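Long-range contact in uncharacterized protein (Burkholderia xenovorans, PDB 5KAK), which is of unknown function but belongs to the NipSnap family, whose domain is related to the dimeric alpha-beta barrel proteins: residues 11-16 and 102-107. Sequence-based numbering, arbitrary orientation.
Sequences VEERIY and KILLPM
E13 and K102 face each other as a hydrogen-bonded antiparallel pair, and their side chains run side by side in the same direction. Both chains are extended, yet E13 OE1 and K102 NZ remain 4.2 Å apart, beyond a salt bridge, and a water hydrogen-bonds to both, 2.6 Å from E13 OE1. The ammonium also bonds to Q58 of a second subunit. With its CG anti to the backbone N (chi1 -178°), E13 crosses L104, whose CD1 lies 3.7 Å from both E13 CB and OE1. I15 CD1 touches K102 CE at 4.0 Å. V11 and L104 form the next hydrogen-bonded pair, L104 N reaching V11 O at 2.7 Å. Between these pairs, E12 and I103 turn to the other face, where I103 CD1 rests 3.9 Å from E12 CB. There R14 NH1 makes a salt bridge to E12 OE1, from above the carboxylate plane, while NE and NH2 grip Y16 OH side-on; R71 and N101 also hold the carboxylate. This face looks toward helix 68-80. The strand order 45-51, 58-65, 10-18, 96-106 is ferredoxin-like, consistent with the dimeric alpha-beta barrel clan, and residues 103-106 pair antiparallel with a strand of the second subunit, continuing the sheet.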
loop_
_atom_site.group_PDB
_atom_site.type_symbol
_atom_site.label_atom_id
_atom_site.label_comp_id
_atom_site.label_asym_id
_atom_site.label_seq_id
_atom_site.Cartn_x
_atom_site.Cartn_y
_atom_site.Cartn_z
ATOM N N VAL E 11 -21.299 -11.873 -4.931
ATOM C CA VAL E 11 -21.318 -10.454 -5.266
ATOM C C VAL E 11 -19.927 -10.059 -5.725
ATOM O O VAL E 11 -18.944 -10.325 -5.029
ATOM C CB VAL E 11 -21.759 -9.590 -4.065
ATOM C CG1 VAL E 11 -21.523 -8.111 -4.337
ATOM C CG2 VAL E 11 -23.238 -9.874 -3.733
ATOM N N GLU E 12 -19.835 -9.412 -6.882
ATOM C CA GLU E 12 -18.557 -8.882 -7.337
ATOM C C GLU E 12 -18.505 -7.396 -7.028
ATOM O O GLU E 12 -19.388 -6.643 -7.450
ATOM C CB GLU E 12 -18.345 -9.103 -8.834
ATOM C CG GLU E 12 -16.977 -8.609 -9.318
ATOM C CD GLU E 12 -16.778 -8.798 -10.825
ATOM O OE1 GLU E 12 -15.655 -8.588 -11.317
ATOM O OE2 GLU E 12 -17.736 -9.188 -11.517
ATOM N N GLU E 13 -17.487 -6.983 -6.282
ATOM C CA GLU E 13 -17.211 -5.570 -6.064
ATOM C C GLU E 13 -16.106 -5.150 -7.022
ATOM O O GLU E 13 -15.050 -5.784 -7.071
ATOM C CB GLU E 13 -16.806 -5.300 -4.615
ATOM C CG GLU E 13 -16.574 -3.823 -4.365
ATOM C CD GLU E 13 -16.376 -3.482 -2.902
ATOM O OE1 GLU E 13 -15.998 -4.367 -2.100
ATOM O OE2 GLU E 13 -16.600 -2.306 -2.561
ATOM N N ARG E 14 -16.368 -4.122 -7.829
ATOM C CA ARG E 14 -15.373 -3.590 -8.744
ATOM C C ARG E 14 -15.037 -2.173 -8.304
ATOM O O ARG E 14 -15.933 -1.386 -7.979
ATOM C CB ARG E 14 -15.871 -3.636 -10.203
ATOM C CG ARG E 14 -16.112 -5.074 -10.661
ATOM C CD ARG E 14 -16.600 -5.128 -12.092
ATOM N NE ARG E 14 -15.589 -4.723 -13.062
ATOM C CZ ARG E 14 -14.653 -5.534 -13.564
ATOM N NH1 ARG E 14 -14.567 -6.793 -13.169
ATOM N NH2 ARG E 14 -13.801 -5.084 -14.476
ATOM N N ILE E 15 -13.747 -1.878 -8.236
ATOM C CA ILE E 15 -13.243 -0.619 -7.698
ATOM C C ILE E 15 -12.309 -0.027 -8.747
ATOM O O ILE E 15 -11.241 -0.596 -9.013
ATOM C CB ILE E 15 -12.506 -0.830 -6.366
ATOM C CG1 ILE E 15 -13.401 -1.538 -5.332
ATOM C CG2 ILE E 15 -11.952 0.482 -5.863
ATOM C CD1 ILE E 15 -12.625 -2.052 -4.116
ATOM N N TYR E 16 -12.718 1.079 -9.379
ATOM C CA TYR E 16 -11.893 1.728 -10.389
ATOM C C TYR E 16 -11.358 3.050 -9.868
ATOM O O TYR E 16 -12.121 3.894 -9.377
ATOM C CB TYR E 16 -12.664 2.000 -11.677
ATOM C CG TYR E 16 -13.299 0.828 -12.377
ATOM C CD1 TYR E 16 -12.930 -0.493 -12.103
ATOM C CD2 TYR E 16 -14.243 1.058 -13.348
ATOM C CE1 TYR E 16 -13.530 -1.542 -12.779
ATOM C CE2 TYR E 16 -14.838 0.032 -14.024
ATOM C CZ TYR E 16 -14.489 -1.268 -13.737
ATOM O OH TYR E 16 -15.130 -2.264 -14.448
ATOM N N LYS E 102 -13.074 -7.843 -6.345
ATOM C CA LYS E 102 -13.169 -8.803 -5.254
ATOM C C LYS E 102 -14.421 -9.628 -5.454
ATOM O O LYS E 102 -15.439 -9.131 -5.955
ATOM C CB LYS E 102 -13.283 -8.156 -3.863
ATOM C CG LYS E 102 -12.301 -7.085 -3.518
ATOM C CD LYS E 102 -12.752 -6.426 -2.224
ATOM C CE LYS E 102 -11.851 -5.251 -1.901
ATOM N NZ LYS E 102 -12.101 -4.671 -0.557
ATOM N N ILE E 103 -14.371 -10.881 -5.023
ATOM C CA ILE E 103 -15.559 -11.731 -4.991
ATOM C C ILE E 103 -16.007 -11.833 -3.543
ATOM O O ILE E 103 -15.242 -12.277 -2.674
ATOM C CB ILE E 103 -15.312 -13.111 -5.622
ATOM C CG1 ILE E 103 -15.086 -12.946 -7.122
ATOM C CG2 ILE E 103 -16.514 -14.032 -5.382
ATOM C CD1 ILE E 103 -16.283 -12.326 -7.870
ATOM N N LEU E 104 -17.219 -11.356 -3.280
ATOM C CA LEU E 104 -17.771 -11.256 -1.938
ATOM C C LEU E 104 -18.828 -12.335 -1.741
ATOM O O LEU E 104 -19.564 -12.661 -2.671
ATOM C CB LEU E 104 -18.393 -9.877 -1.719
ATOM C CG LEU E 104 -17.411 -8.726 -1.945
ATOM C CD1 LEU E 104 -18.083 -7.362 -1.876
ATOM C CD2 LEU E 104 -16.296 -8.850 -0.909
ATOM N N LEU E 105 -18.897 -12.896 -0.527
ATOM C CA LEU E 105 -19.942 -13.854 -0.204
ATOM C C LEU E 105 -20.835 -13.283 0.884
ATOM O O LEU E 105 -20.320 -12.771 1.891
ATOM C CB LEU E 105 -19.342 -15.181 0.249
ATOM C CG LEU E 105 -18.452 -15.850 -0.805
ATOM C CD1 LEU E 105 -17.817 -17.119 -0.240
ATOM C CD2 LEU E 105 -19.247 -16.177 -2.050
ATOM N N PRO E 106 -22.155 -13.312 0.717
ATOM C CA PRO E 106 -23.031 -12.677 1.710
ATOM C C PRO E 106 -23.095 -13.482 2.999
ATOM O O PRO E 106 -23.167 -14.712 2.990
ATOM C CB PRO E 106 -24.395 -12.650 1.017
ATOM C CG PRO E 106 -24.348 -13.793 0.075
ATOM C CD PRO E 106 -22.921 -13.847 -0.424
ATOM N N MET E 107 -23.053 -12.777 4.121
ATOM C CA MET E 107 -23.418 -13.448 5.356
ATOM C C MET E 107 -24.910 -13.817 5.327
ATOM O O MET E 107 -25.666 -13.385 4.460
ATOM C CB MET E 107 -23.045 -12.568 6.538
ATOM C CG MET E 107 -21.534 -12.374 6.602
ATOM S SD MET E 107 -21.033 -11.408 8.022
ATOM C CE MET E 107 -19.273 -11.321 7.766
HETATM O O HOH W 1 -14.264 -3.286 -0.427
#